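Local coordinates for putative Oleoyl-[acyl-carrier protein] thioesterase (Lactobacillus plantarum, PDB 2OWN), which probably hydrolyses the thioester of oleoyl-acyl carrier protein, releasing the free fatty acid from the carrier, at residues 56-62 with 118-122; 5-11 with 85-90; 218-224 with 236-242; 148-152 with 204-208; 70-76 with 109-113. One frame throughout, in Å; residues are numbered along the deposited sequence.

Contact 1. Residues 56-62 with 118-122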
# COMPACT_ATOMS: atom_id res chain seq x y z
N VAL B 56 -9.89 -17.57 -16.98
CA VAL B 56 -8.51 -18.10 -17.16
C VAL B 56 -8.36 -19.32 -16.22
O VAL B 56 -7.90 -20.38 -16.66
CB VAL B 56 -7.40 -17.03 -16.94
CG1 VAL B 56 -6.00 -17.64 -17.01
CG2 VAL B 56 -7.52 -15.93 -17.97
N GLN B 57 -8.77 -19.16 -14.95
CA GLN B 57 -8.76 -20.25 -13.94
C GLN B 57 -9.76 -21.40 -14.25
O GLN B 57 -9.55 -22.51 -13.74
CB GLN B 57 -8.91 -19.72 -12.51
CG GLN B 57 -7.67 -18.94 -12.04
CD GLN B 57 -7.73 -18.45 -10.60
OE1 GLN B 57 -8.80 -18.28 -10.02
NE2 GLN B 57 -6.56 -18.19 -10.03
N SER B 58 -10.81 -21.15 -15.06
CA SER B 58 -11.78 -22.21 -15.48
C SER B 58 -11.10 -23.27 -16.40
O SER B 58 -11.52 -24.43 -16.40
CB SER B 58 -13.04 -21.65 -16.16
OG SER B 58 -12.77 -21.06 -17.42
N HIS B 59 -10.05 -22.85 -17.15
CA HIS B 59 -9.24 -23.74 -18.02
C HIS B 59 -8.11 -24.52 -17.26
O HIS B 59 -7.28 -25.18 -17.91
CB HIS B 59 -8.64 -22.94 -19.20
CG HIS B 59 -9.67 -22.33 -20.11
ND1 HIS B 59 -10.10 -21.03 -19.97
CD2 HIS B 59 -10.36 -22.85 -21.15
CE1 HIS B 59 -11.01 -20.77 -20.89
NE2 HIS B 59 -11.18 -21.86 -21.62
N GLY B 60 -8.09 -24.48 -15.91
CA GLY B 60 -7.09 -25.17 -15.08
C GLY B 60 -5.68 -24.62 -15.20
O GLY B 60 -4.72 -25.39 -15.08
N VAL B 61 -5.56 -23.31 -15.43
CA VAL B 61 -4.28 -22.59 -15.61
C VAL B 61 -4.34 -21.13 -15.12
O VAL B 61 -5.42 -20.58 -14.91
CB VAL B 61 -3.83 -22.59 -17.11
CG1 VAL B 61 -3.33 -23.96 -17.55
CG2 VAL B 61 -4.96 -22.09 -18.02
N GLY B 62 -3.16 -20.53 -14.95
CA GLY B 62 -3.02 -19.13 -14.50
C GLY B 62 -1.68 -18.53 -14.87
O GLY B 62 -0.67 -19.25 -14.86
N VAL B 118 4.57 -17.23 -17.63
CA VAL B 118 4.35 -18.67 -17.92
C VAL B 118 3.00 -19.15 -17.34
O VAL B 118 2.54 -18.60 -16.32
CB VAL B 118 5.50 -19.55 -17.37
CG1 VAL B 118 6.80 -19.21 -18.07
CG2 VAL B 118 5.66 -19.42 -15.85
N MSE B 119 2.37 -20.15 -17.98
CA MSE B 119 1.09 -20.71 -17.50
C MSE B 119 1.36 -21.89 -16.57
O MSE B 119 1.91 -22.90 -17.00
CB MSE B 119 0.16 -21.13 -18.63
CG MSE B 119 -0.14 -20.04 -19.63
SE MSE B 119 -1.88 -20.28 -20.47
CE MSE B 119 -2.93 -19.66 -18.96
N MSE B 120 0.98 -21.71 -15.29
CA MSE B 120 1.11 -22.72 -14.23
C MSE B 120 -0.25 -23.37 -14.00
O MSE B 120 -1.25 -22.66 -13.87
CB MSE B 120 1.60 -22.10 -12.91
CG MSE B 120 3.05 -21.60 -12.93
SE MSE B 120 4.38 -23.02 -13.03
CE MSE B 120 4.04 -23.90 -11.32
N SER B 121 -0.28 -24.71 -13.94
CA SER B 121 -1.52 -25.48 -13.72
C SER B 121 -2.01 -25.31 -12.27
O SER B 121 -1.20 -25.15 -11.35
CB SER B 121 -1.31 -26.97 -14.04
OG SER B 121 -2.49 -27.73 -13.89
N GLN B 122 -3.34 -25.33 -12.09
CA GLN B 122 -3.97 -25.17 -10.76
C GLN B 122 -3.79 -26.42 -9.87
O GLN B 122 -3.44 -26.28 -8.69
CB GLN B 122 -5.46 -24.80 -10.88
CG GLN B 122 -5.75 -23.47 -11.62
CD GLN B 122 -5.17 -22.20 -10.96
OE1 GLN B 122 -4.89 -21.23 -11.65
NE2 GLN B 122 -4.98 -22.22 -9.64
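V61 and M119 meet through the selenomethionine methyl, which reaches over from the next strand to the valine's CG2. CG of M119 stands beside its own backbone N (chi1 -55°), and a bend at the last torsion turns CE back toward 56-62, so that the two side chains cross at a slant. CE lies 3.3 Å from V61 CG2, tighter than ordinary van der Waals contact, and 4.2 Å from CG1 of V56, which arrives from the last turn of helix 53-58. L134 and V128 also touch both V61 and M119. On the other side the long side chains of Q57 and Q122 cross at about a right angle, next to the backbone of V61 and G62. Between these two groups the backbones pair. M120 N gives a hydrogen bond to G62 O at 3.0 Å, in the carbonyl plane, while the return bond from G62 N to M120 O is weak. G60 O takes Q122 N at 3.3 Å, the donor standing well above the carbonyl plane, and S121 OG adds a weak bond. A short helix turning through G60 into a strand of the antiparallel sheet fits the N-terminal hotdog domain of acyl-ACP thioesterases.

Contact 2. Residues 5-11 with 85-90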
# COMPACT_ATOMS: atom_id res chain seq x y z
N LEU B 5 9.53 -6.34 -32.31
CA LEU B 5 8.82 -7.44 -31.62
C LEU B 5 7.48 -6.96 -31.04
O LEU B 5 7.46 -6.21 -30.05
CB LEU B 5 9.71 -8.06 -30.52
CG LEU B 5 9.27 -9.30 -29.75
CD1 LEU B 5 9.10 -10.50 -30.67
CD2 LEU B 5 10.28 -9.63 -28.67
N GLY B 6 6.38 -7.37 -31.68
CA GLY B 6 5.01 -7.04 -31.27
C GLY B 6 4.44 -5.71 -31.75
O GLY B 6 3.66 -5.09 -31.02
N ALA B 7 4.80 -5.29 -32.97
CA ALA B 7 4.31 -4.03 -33.60
C ALA B 7 2.79 -4.02 -33.80
O ALA B 7 2.14 -3.00 -33.55
CB ALA B 7 4.99 -3.78 -34.95
N ASN B 8 2.25 -5.16 -34.24
CA ASN B 8 0.80 -5.36 -34.47
C ASN B 8 -0.04 -5.64 -33.20
O ASN B 8 -1.27 -5.67 -33.31
CB ASN B 8 0.56 -6.47 -35.52
CG ASN B 8 1.23 -6.19 -36.88
OD1 ASN B 8 1.88 -5.16 -37.08
ND2 ASN B 8 1.06 -7.12 -37.81
N ALA B 9 0.61 -5.84 -32.03
CA ALA B 9 -0.10 -6.10 -30.76
C ALA B 9 -0.87 -4.87 -30.27
O ALA B 9 -0.37 -3.74 -30.41
CB ALA B 9 0.85 -6.62 -29.68
N SER B 10 -2.06 -5.11 -29.70
CA SER B 10 -2.95 -4.04 -29.20
C SER B 10 -2.35 -3.28 -28.01
O SER B 10 -1.76 -3.90 -27.14
CB SER B 10 -4.31 -4.61 -28.76
OG SER B 10 -4.95 -5.30 -29.82
N LEU B 11 -2.50 -1.95 -28.03
CA LEU B 11 -2.01 -1.04 -26.99
C LEU B 11 -3.20 -0.56 -26.16
O LEU B 11 -4.10 0.10 -26.71
CB LEU B 11 -1.28 0.15 -27.62
CG LEU B 11 -0.61 1.20 -26.72
CD1 LEU B 11 0.49 0.59 -25.86
CD2 LEU B 11 -0.02 2.30 -27.58
N ALA B 85 0.51 2.61 -20.25
CA ALA B 85 0.24 1.93 -21.53
C ALA B 85 0.78 0.50 -21.38
O ALA B 85 1.85 0.32 -20.78
CB ALA B 85 0.90 2.64 -22.69
N VAL B 86 0.05 -0.49 -21.91
CA VAL B 86 0.43 -1.92 -21.85
C VAL B 86 0.16 -2.65 -23.19
O VAL B 86 -0.73 -2.26 -23.94
CB VAL B 86 -0.32 -2.61 -20.65
CG1 VAL B 86 -1.84 -2.65 -20.87
CG2 VAL B 86 0.23 -4.01 -20.40
N ARG B 87 0.96 -3.70 -23.46
CA ARG B 87 0.85 -4.51 -24.69
C ARG B 87 1.37 -5.94 -24.50
O ARG B 87 2.49 -6.13 -24.01
CB ARG B 87 1.63 -3.80 -25.82
CG ARG B 87 1.61 -4.49 -27.20
CD ARG B 87 2.18 -3.59 -28.31
NE ARG B 87 3.62 -3.33 -28.20
CZ ARG B 87 4.35 -2.52 -28.99
NH1 ARG B 87 3.80 -1.81 -29.99
NH2 ARG B 87 5.67 -2.40 -28.77
N GLY B 88 0.55 -6.93 -24.89
CA GLY B 88 0.90 -8.37 -24.87
C GLY B 88 1.53 -8.46 -26.26
O GLY B 88 0.87 -8.81 -27.23
N SER B 89 2.81 -8.10 -26.31
CA SER B 89 3.61 -8.01 -27.55
C SER B 89 3.77 -9.29 -28.36
O SER B 89 3.50 -9.30 -29.57
CB SER B 89 4.99 -7.42 -27.23
OG SER B 89 4.81 -6.14 -26.65
N ALA B 90 4.21 -10.35 -27.68
CA ALA B 90 4.44 -11.66 -28.33
C ALA B 90 4.49 -12.85 -27.36
O ALA B 90 4.40 -12.67 -26.14
CB ALA B 90 5.73 -11.59 -29.14
O HOH W 1 -1.81 -6.44 -26.38
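The N-terminal arm, just before strand 12-17, lies against strand 81-91 of the N-terminal hotdog domain, where that strand makes a classic beta bulge, S89 and A90 both facing Y97. R87 carries much of the contact. Its CG is anti to the backbone N (chi1 -179°), which sends the chain out beneath the arm: CG lies 3.4 Å from A9 CB, and CD lies 3.3 Å from A9 O. A bend at chi3 then brings the guanidinium under the turn at G6, whose carbonyl oxygen sits over one face, 3.1 Å above the plane and offset toward the rim. The angles are too poor for a hydrogen bond there. NE turns instead to S89 OG in a weak bond within its own strand, while E99 hydrogen-bonds to S89 OG and forms a long, weak ion pair with NH2 of R87. G6 packs so closely on S89, with CA 3.2 Å from S89 O, that a CB on G6 would collide with S89 CB. At the two ends leucine methyls meet alanines: L5 CD1 touches A90 CB at 3.9 Å, and L11 CD1 touches A85 CB at 3.8 Å. Replacing R87 with an alanine would probably leave a gap under A9 and the G6 carbonyl, and E99 without its distant positive partner. No direct hydrogen bond crosses between the segments; one water spans them, donating to S10 O and accepting from G88 N. Between these two segments the arm is thus held by van der Waals packing and a water bridge, probably helped by the attraction of the G6 carbonyl for the cation.

Contact 3. Residues 218-224 with 236-242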
# COMPACT_ATOMS: atom_id res chain seq x y z
N THR B 218 8.48 -17.03 6.94
CA THR B 218 9.39 -15.95 7.30
C THR B 218 10.45 -15.95 6.19
O THR B 218 11.14 -16.97 6.01
CB THR B 218 10.07 -16.17 8.67
OG1 THR B 218 9.08 -16.36 9.68
CG2 THR B 218 10.96 -14.96 9.04
N VAL B 219 10.51 -14.86 5.42
CA VAL B 219 11.49 -14.68 4.34
C VAL B 219 12.74 -13.98 4.92
O VAL B 219 12.63 -13.21 5.88
CB VAL B 219 10.94 -13.91 3.09
CG1 VAL B 219 9.62 -14.53 2.63
CG2 VAL B 219 10.72 -12.45 3.34
N THR B 220 13.90 -14.29 4.35
CA THR B 220 15.20 -13.71 4.72
C THR B 220 15.65 -12.91 3.49
O THR B 220 15.86 -13.50 2.43
CB THR B 220 16.22 -14.80 5.10
OG1 THR B 220 15.67 -15.63 6.13
CG2 THR B 220 17.53 -14.18 5.59
N ALA B 221 15.74 -11.58 3.65
CA ALA B 221 16.14 -10.65 2.59
C ALA B 221 17.60 -10.29 2.78
O ALA B 221 17.98 -9.91 3.88
CB ALA B 221 15.29 -9.39 2.63
N HIS B 222 18.39 -10.43 1.71
CA HIS B 222 19.82 -10.11 1.71
C HIS B 222 20.11 -9.00 0.71
O HIS B 222 19.39 -8.90 -0.29
CB HIS B 222 20.66 -11.34 1.37
CG HIS B 222 20.42 -12.52 2.24
ND1 HIS B 222 21.01 -12.66 3.48
CD2 HIS B 222 19.69 -13.64 2.04
CE1 HIS B 222 20.62 -13.81 4.02
NE2 HIS B 222 19.83 -14.42 3.16
N ALA B 223 21.13 -8.18 0.97
CA ALA B 223 21.55 -7.08 0.08
C ALA B 223 23.04 -6.72 0.20
O ALA B 223 23.57 -6.69 1.32
CB ALA B 223 20.69 -5.82 0.29
N ASN B 224 23.68 -6.52 -0.96
CA ASN B 224 25.08 -6.11 -1.11
C ASN B 224 25.09 -4.80 -1.87
O ASN B 224 24.52 -4.75 -2.96
CB ASN B 224 25.91 -7.12 -1.92
CG ASN B 224 26.17 -8.42 -1.18
OD1 ASN B 224 26.40 -8.43 0.02
ND2 ASN B 224 26.21 -9.53 -1.92
N THR B 236 23.01 -2.47 -6.31
CA THR B 236 22.61 -3.28 -5.15
C THR B 236 22.15 -4.65 -5.70
O THR B 236 21.37 -4.69 -6.64
CB THR B 236 21.58 -2.64 -4.20
OG1 THR B 236 20.32 -2.51 -4.85
CG2 THR B 236 22.09 -1.27 -3.70
N SER B 237 22.70 -5.73 -5.13
CA SER B 237 22.41 -7.12 -5.48
C SER B 237 21.60 -7.64 -4.31
O SER B 237 22.08 -7.60 -3.19
CB SER B 237 23.71 -7.91 -5.65
OG SER B 237 23.46 -9.28 -5.91
N HIS B 238 20.40 -8.15 -4.59
CA HIS B 238 19.46 -8.65 -3.58
C HIS B 238 19.05 -10.11 -3.79
O HIS B 238 19.04 -10.59 -4.93
CB HIS B 238 18.16 -7.83 -3.61
CG HIS B 238 18.34 -6.36 -3.42
ND1 HIS B 238 17.97 -5.71 -2.26
CD2 HIS B 238 18.81 -5.41 -4.26
CE1 HIS B 238 18.23 -4.42 -2.39
NE2 HIS B 238 18.74 -4.21 -3.59
N LEU B 239 18.69 -10.76 -2.68
CA LEU B 239 18.20 -12.15 -2.64
C LEU B 239 17.14 -12.30 -1.54
O LEU B 239 17.40 -11.90 -0.40
CB LEU B 239 19.34 -13.16 -2.39
CG LEU B 239 19.00 -14.67 -2.23
CD1 LEU B 239 18.26 -15.22 -3.44
CD2 LEU B 239 20.25 -15.49 -1.96
N ILE B 240 15.97 -12.84 -1.90
CA ILE B 240 14.89 -13.16 -0.96
C ILE B 240 14.85 -14.70 -0.95
O ILE B 240 14.75 -15.31 -2.03
CB ILE B 240 13.51 -12.60 -1.36
CG1 ILE B 240 13.53 -11.08 -1.57
CG2 ILE B 240 12.44 -12.96 -0.31
CD1 ILE B 240 13.88 -10.26 -0.33
N GLU B 241 14.95 -15.29 0.24
CA GLU B 241 14.88 -16.75 0.44
C GLU B 241 13.97 -17.13 1.62
O GLU B 241 13.74 -16.30 2.50
CB GLU B 241 16.29 -17.34 0.63
CG GLU B 241 17.07 -16.79 1.83
CD GLU B 241 18.47 -17.37 1.98
OE1 GLU B 241 18.93 -18.18 1.14
OE2 GLU B 241 19.11 -17.00 2.98
N VAL B 242 13.48 -18.37 1.62
CA VAL B 242 12.62 -18.95 2.67
C VAL B 242 13.23 -20.29 3.13
O VAL B 242 12.89 -21.35 2.58
CB VAL B 242 11.14 -19.07 2.22
CG1 VAL B 242 10.27 -19.68 3.31
CG2 VAL B 242 10.59 -17.71 1.85
O HOH W 2 17.01 -7.49 -0.16
O HOH W 3 25.69 -10.22 -4.67
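T220, H222 and N224 pair with E241, L239 and S237 through six backbone hydrogen bonds, two to each pair. The shortest, T220 N to E241 O, is 2.7 Å. The longest, L239 N to H222 O, is 3.1 Å. The axes of the two strand segments come within 4.7 Å and run antiparallel at 164°. One side-chain bond joins them on the face bearing T220, H222 and E241: H222 NE2 donates to E241 OE2 at 2.7 Å. The oxygen lies near the imidazole plane, whereas the donor comes from above the carboxylate, with the two planes 80° apart. E241 reaches it because CG stands between its backbone N and carbonyl carbon (chi1 60°) and the chain then runs extended. T163 holds ND1. A leucine in place of H222 would probably leave E241 OE2 and T163 OG1 without this shared partner. These strands form a beta hairpin of the C-terminal hotdog domain, and their apolar contacts lie mostly on the face turned to helix 184-191. There I240 CD1 presses on A221 CB at 3.4 Å, and L188 of the helix covers I240 and H238. A water adds to the polar contacts, joining H222 O to H238 ND1.

Contact 4. Residues 148-152 with 204-208. With SO4 (sulfate ion), chain O.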
# COMPACT_ATOMS: atom_id res chain seq x y z
N ARG B 148 16.51 -12.65 -24.54
CA ARG B 148 16.74 -12.86 -23.11
C ARG B 148 16.81 -11.50 -22.42
O ARG B 148 17.53 -10.61 -22.88
CB ARG B 148 18.02 -13.69 -22.85
CG ARG B 148 18.01 -14.42 -21.51
CD ARG B 148 19.33 -15.16 -21.22
NE ARG B 148 20.38 -14.29 -20.67
CZ ARG B 148 21.65 -14.65 -20.42
NH1 ARG B 148 22.12 -15.90 -20.66
NH2 ARG B 148 22.49 -13.73 -19.91
N LEU B 149 16.05 -11.33 -21.33
CA LEU B 149 16.05 -10.05 -20.57
C LEU B 149 17.36 -9.91 -19.77
O LEU B 149 18.03 -10.94 -19.54
CB LEU B 149 14.83 -9.92 -19.63
CG LEU B 149 13.41 -9.68 -20.18
CD1 LEU B 149 12.93 -10.74 -21.18
CD2 LEU B 149 12.44 -9.57 -19.01
N PRO B 150 17.77 -8.67 -19.37
CA PRO B 150 18.99 -8.50 -18.56
C PRO B 150 18.91 -9.28 -17.24
O PRO B 150 17.94 -9.10 -16.51
CB PRO B 150 19.07 -6.98 -18.33
CG PRO B 150 18.26 -6.40 -19.40
CD PRO B 150 17.15 -7.36 -19.65
N ARG B 151 19.84 -10.21 -17.03
CA ARG B 151 19.86 -11.04 -15.82
C ARG B 151 20.36 -10.28 -14.59
O ARG B 151 21.25 -9.42 -14.73
CB ARG B 151 20.76 -12.29 -15.96
CG ARG B 151 20.22 -13.44 -16.75
CD ARG B 151 21.25 -14.56 -16.77
NE ARG B 151 20.76 -15.83 -17.32
CZ ARG B 151 21.50 -16.93 -17.51
NH1 ARG B 151 22.82 -16.99 -17.20
NH2 ARG B 151 20.92 -18.02 -18.01
N PRO B 152 19.78 -10.58 -13.39
CA PRO B 152 20.36 -10.00 -12.18
C PRO B 152 21.72 -10.68 -11.87
O PRO B 152 22.02 -11.77 -12.42
CB PRO B 152 19.33 -10.33 -11.08
CG PRO B 152 18.15 -10.85 -11.75
CD PRO B 152 18.59 -11.39 -13.06
N HIS B 204 17.59 1.48 -12.86
CA HIS B 204 17.21 0.19 -13.46
C HIS B 204 16.95 -0.90 -12.41
O HIS B 204 17.52 -0.83 -11.32
CB HIS B 204 18.35 -0.24 -14.39
CG HIS B 204 17.94 -1.17 -15.49
ND1 HIS B 204 17.87 -2.54 -15.34
CD2 HIS B 204 17.58 -0.90 -16.76
CE1 HIS B 204 17.47 -3.07 -16.49
NE2 HIS B 204 17.29 -2.10 -17.36
N VAL B 205 16.06 -1.85 -12.73
CA VAL B 205 15.72 -3.00 -11.86
C VAL B 205 15.52 -4.29 -12.68
O VAL B 205 14.81 -4.25 -13.68
CB VAL B 205 14.42 -2.76 -11.02
CG1 VAL B 205 14.16 -3.93 -10.07
CG2 VAL B 205 14.48 -1.45 -10.21
N ASP B 206 16.18 -5.39 -12.27
CA ASP B 206 16.03 -6.74 -12.86
C ASP B 206 15.48 -7.63 -11.78
O ASP B 206 16.00 -7.57 -10.67
CB ASP B 206 17.36 -7.35 -13.28
CG ASP B 206 18.01 -6.61 -14.40
OD1 ASP B 206 17.32 -6.02 -15.25
OD2 ASP B 206 19.25 -6.72 -14.44
N VAL B 207 14.47 -8.44 -12.08
CA VAL B 207 13.86 -9.37 -11.11
C VAL B 207 13.70 -10.76 -11.73
O VAL B 207 13.35 -10.86 -12.90
CB VAL B 207 12.45 -8.90 -10.64
CG1 VAL B 207 11.95 -9.76 -9.47
CG2 VAL B 207 12.47 -7.44 -10.19
N ARG B 208 14.00 -11.80 -10.94
CA ARG B 208 13.82 -13.22 -11.31
C ARG B 208 13.06 -13.87 -10.15
O ARG B 208 13.55 -13.79 -9.03
CB ARG B 208 15.16 -13.93 -11.52
CG ARG B 208 15.94 -13.54 -12.76
CD ARG B 208 15.31 -14.09 -14.01
NE ARG B 208 16.08 -13.78 -15.22
CZ ARG B 208 16.03 -12.64 -15.94
NH1 ARG B 208 15.23 -11.61 -15.61
NH2 ARG B 208 16.81 -12.52 -17.02
S SO4 O . 16.86 -16.62 -18.46
O1 SO4 O . 17.66 -15.41 -18.50
O2 SO4 O . 16.52 -16.91 -17.07
O3 SO4 O . 15.65 -16.39 -19.24
O4 SO4 O . 17.59 -17.73 -19.05
O HOH W 4 15.42 -8.34 -16.28
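P152 lays its ring on R208, and this is the close part of the contact. CD of the proline is 3.4 Å from R208 CG and stands over the centre of one face of the guanidinium, 4.0 Å above its plane. R208 folds back at chi2 (-73°), which carries the guanidinium over the 148-152 segment instead of straight out from the strand. At its edge NH2 gives a weak hydrogen bond to L149 O at 3.2 Å. D206 points at the same loop, its CG 3.3 Å from P150 O; that carbonyl and the carboxylate are both acceptors, and a water lies 2.6 Å from P150 O. CG of P152 covers the base of the aspartate, 3.9 Å from its CB. L149 is buried on the inner side, where Q67, T114 and I116 receive it.

The outer side is looser and strongly basic. R151 and R208 bind a sulfate ion. R151 reaches it with an extended chain, NE meeting O1 at 3.3 Å and NH2 meeting O4, while R208 NH2 also points to O1; all three bonds are weak. Q67 adds another hydrogen bond to the ion, which probably eases the mutual charge of R151 and R208. In the fold, the loop between strands 141-142 and 162-167 runs at about a right angle to residues 204-208 of strand 200-209, next to the place where that strand joins strand 61-72. The arginines on this loop and strand are consistent with an anion-binding surface patch, though the sulfate probably came from crystallisation.

Contact 5. Residues 70-76 with 109-113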
# COMPACT_ATOMS: atom_id res chain seq x y z
N ILE B 70 13.16 -3.39 -15.68
CA ILE B 70 12.56 -2.04 -15.54
C ILE B 70 13.63 -0.98 -15.82
O ILE B 70 14.68 -1.03 -15.19
CB ILE B 70 11.99 -1.82 -14.10
CG1 ILE B 70 11.10 -3.00 -13.64
CG2 ILE B 70 11.23 -0.48 -14.01
CD1 ILE B 70 10.60 -2.87 -12.23
N ASP B 71 13.36 -0.09 -16.78
CA ASP B 71 14.23 1.03 -17.17
C ASP B 71 13.53 2.26 -16.61
O ASP B 71 12.47 2.61 -17.11
CB ASP B 71 14.38 1.08 -18.70
CG ASP B 71 15.28 2.22 -19.21
OD1 ASP B 71 15.97 2.91 -18.43
OD2 ASP B 71 15.32 2.41 -20.45
N ILE B 72 14.11 2.91 -15.60
CA ILE B 72 13.52 4.09 -14.93
C ILE B 72 14.23 5.40 -15.29
O ILE B 72 15.41 5.57 -14.97
CB ILE B 72 13.49 3.89 -13.37
CG1 ILE B 72 12.73 2.60 -12.99
CG2 ILE B 72 12.85 5.10 -12.66
CD1 ILE B 72 12.72 2.28 -11.54
N THR B 73 13.51 6.32 -15.96
CA THR B 73 13.98 7.68 -16.30
C THR B 73 13.79 8.49 -15.00
O THR B 73 14.71 9.16 -14.53
CB THR B 73 13.23 8.28 -17.50
OG1 THR B 73 13.47 7.46 -18.65
CG2 THR B 73 13.69 9.71 -17.80
N ARG B 74 12.56 8.47 -14.49
CA ARG B 74 12.23 9.06 -13.17
C ARG B 74 10.95 8.41 -12.64
O ARG B 74 10.07 8.07 -13.44
CB ARG B 74 12.10 10.59 -13.16
CG ARG B 74 10.87 11.23 -13.81
CD ARG B 74 10.84 12.69 -13.50
NE ARG B 74 9.63 13.30 -14.04
CZ ARG B 74 8.43 13.34 -13.46
NH1 ARG B 74 8.17 12.75 -12.28
NH2 ARG B 74 7.43 13.97 -14.10
N MSE B 75 10.85 8.27 -11.32
CA MSE B 75 9.66 7.68 -10.69
C MSE B 75 8.54 8.71 -10.67
O MSE B 75 8.83 9.92 -10.59
CB MSE B 75 9.94 7.18 -9.27
CG MSE B 75 10.95 6.05 -9.22
SE MSE B 75 10.26 4.44 -10.10
CE MSE B 75 9.15 3.73 -8.68
N PRO B 76 7.26 8.25 -10.83
CA PRO B 76 6.14 9.19 -10.72
C PRO B 76 6.11 9.90 -9.34
O PRO B 76 6.46 9.29 -8.32
CB PRO B 76 4.93 8.28 -10.90
CG PRO B 76 5.40 7.19 -11.72
CD PRO B 76 6.76 6.91 -11.20
N GLN B 109 8.38 9.66 -21.36
CA GLN B 109 8.54 8.37 -20.66
C GLN B 109 9.21 8.50 -19.27
O GLN B 109 10.33 9.03 -19.16
CB GLN B 109 9.31 7.35 -21.52
CG GLN B 109 9.59 5.97 -20.89
CD GLN B 109 10.26 5.02 -21.86
OE1 GLN B 109 9.71 4.70 -22.90
NE2 GLN B 109 11.43 4.51 -21.49
N LEU B 110 8.52 7.96 -18.26
CA LEU B 110 8.96 7.92 -16.87
C LEU B 110 9.61 6.56 -16.59
O LEU B 110 10.68 6.50 -15.96
CB LEU B 110 7.78 8.17 -15.91
CG LEU B 110 7.07 9.52 -16.02
CD1 LEU B 110 5.98 9.60 -14.96
CD2 LEU B 110 8.02 10.70 -15.86
N ALA B 111 8.93 5.48 -17.00
CA ALA B 111 9.44 4.10 -16.86
C ALA B 111 9.00 3.18 -18.01
O ALA B 111 7.96 3.42 -18.64
CB ALA B 111 9.03 3.50 -15.51
N TYR B 112 9.84 2.18 -18.30
CA TYR B 112 9.63 1.16 -19.35
C TYR B 112 9.92 -0.20 -18.72
O TYR B 112 11.05 -0.42 -18.24
CB TYR B 112 10.50 1.45 -20.57
CG TYR B 112 10.56 0.35 -21.60
CD1 TYR B 112 9.40 -0.04 -22.31
CD2 TYR B 112 11.79 -0.30 -21.91
CE1 TYR B 112 9.45 -1.08 -23.29
CE2 TYR B 112 11.85 -1.33 -22.90
CZ TYR B 112 10.68 -1.71 -23.58
OH TYR B 112 10.73 -2.70 -24.52
N ILE B 113 8.91 -1.08 -18.71
CA ILE B 113 8.98 -2.41 -18.13
C ILE B 113 8.78 -3.48 -19.20
O ILE B 113 7.88 -3.36 -20.03
CB ILE B 113 7.91 -2.62 -17.02
CG1 ILE B 113 7.99 -1.52 -15.94
CG2 ILE B 113 8.03 -4.02 -16.39
CD1 ILE B 113 6.94 -1.65 -14.82
O HOH W 5 12.17 4.74 -18.84
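The R74 guanidinium has L110 on one face: CD2 lies 3.5 Å above the plane, offset toward the rim, and the two side chains run side by side, pointing the same way. CG of R74 takes the position between its backbone N and carbonyl carbon (chi1 73°), and the extended chain beyond it lies along the leucine, CD2 being 3.6 Å from R74 CG. R74 NH2 forms a salt bridge with E80, which also touches L110. The Y112 ring has D71 CB at its edge, near the ring plane, while its hydroxyl hydrogen-bonds to E99 and its ring meets that of W101. L110 CD1 meets P76 CG, so that the two leucine methyls serve different neighbours.

The backbone runs antiparallel through I70-I113, D71-Y112 and I72-A111. D71 N donates to Y112 O at 2.8 Å, almost straight at 175°, and Y112 N returns a bond to D71 O. Where strand 61-72 ends, L110 O takes two donors: T73 N at 2.8 Å, and R74 N at 3.1 Å on a lone pair. This double grip closes the turn. A water ties D71 O, T73 OG1 and Q109 NE2 together on the outer face.

On the inner face I70 CG2 meets I113 CG1 at 3.9 Å, the pair lying side by side. L110 and A111 form a classic beta bulge opposite I102 of strand 95-103, I70 and I72 pack on helix 31-48, and strand 200-209 flanks strand 61-72.

In the fold
Contacts 1 and 5 hold the same two strands, 61-72 and 109-121, about 31 Å apart centre to centre, on opposite sides of the chain's centre; contact 5 is nested inside the loop that contact 1 closes. Contact 4 touches contact 5 directly, V205 O lying 2.7 Å from I70 N, where strands 200-209 and 61-72 run side by side and link the two hotdog domains. Contact 3 is the buried one, a regular hairpin with a His-carboxylate bond, in the C-terminal domain. Contacts 1, 2, 4 and 5 are partly buried. Contacts 2 and 4 bring irregular segments onto strands: contact 2 relies on the packing of an arginine and a water bridge, contact 4 on prolines and arginines around an anion.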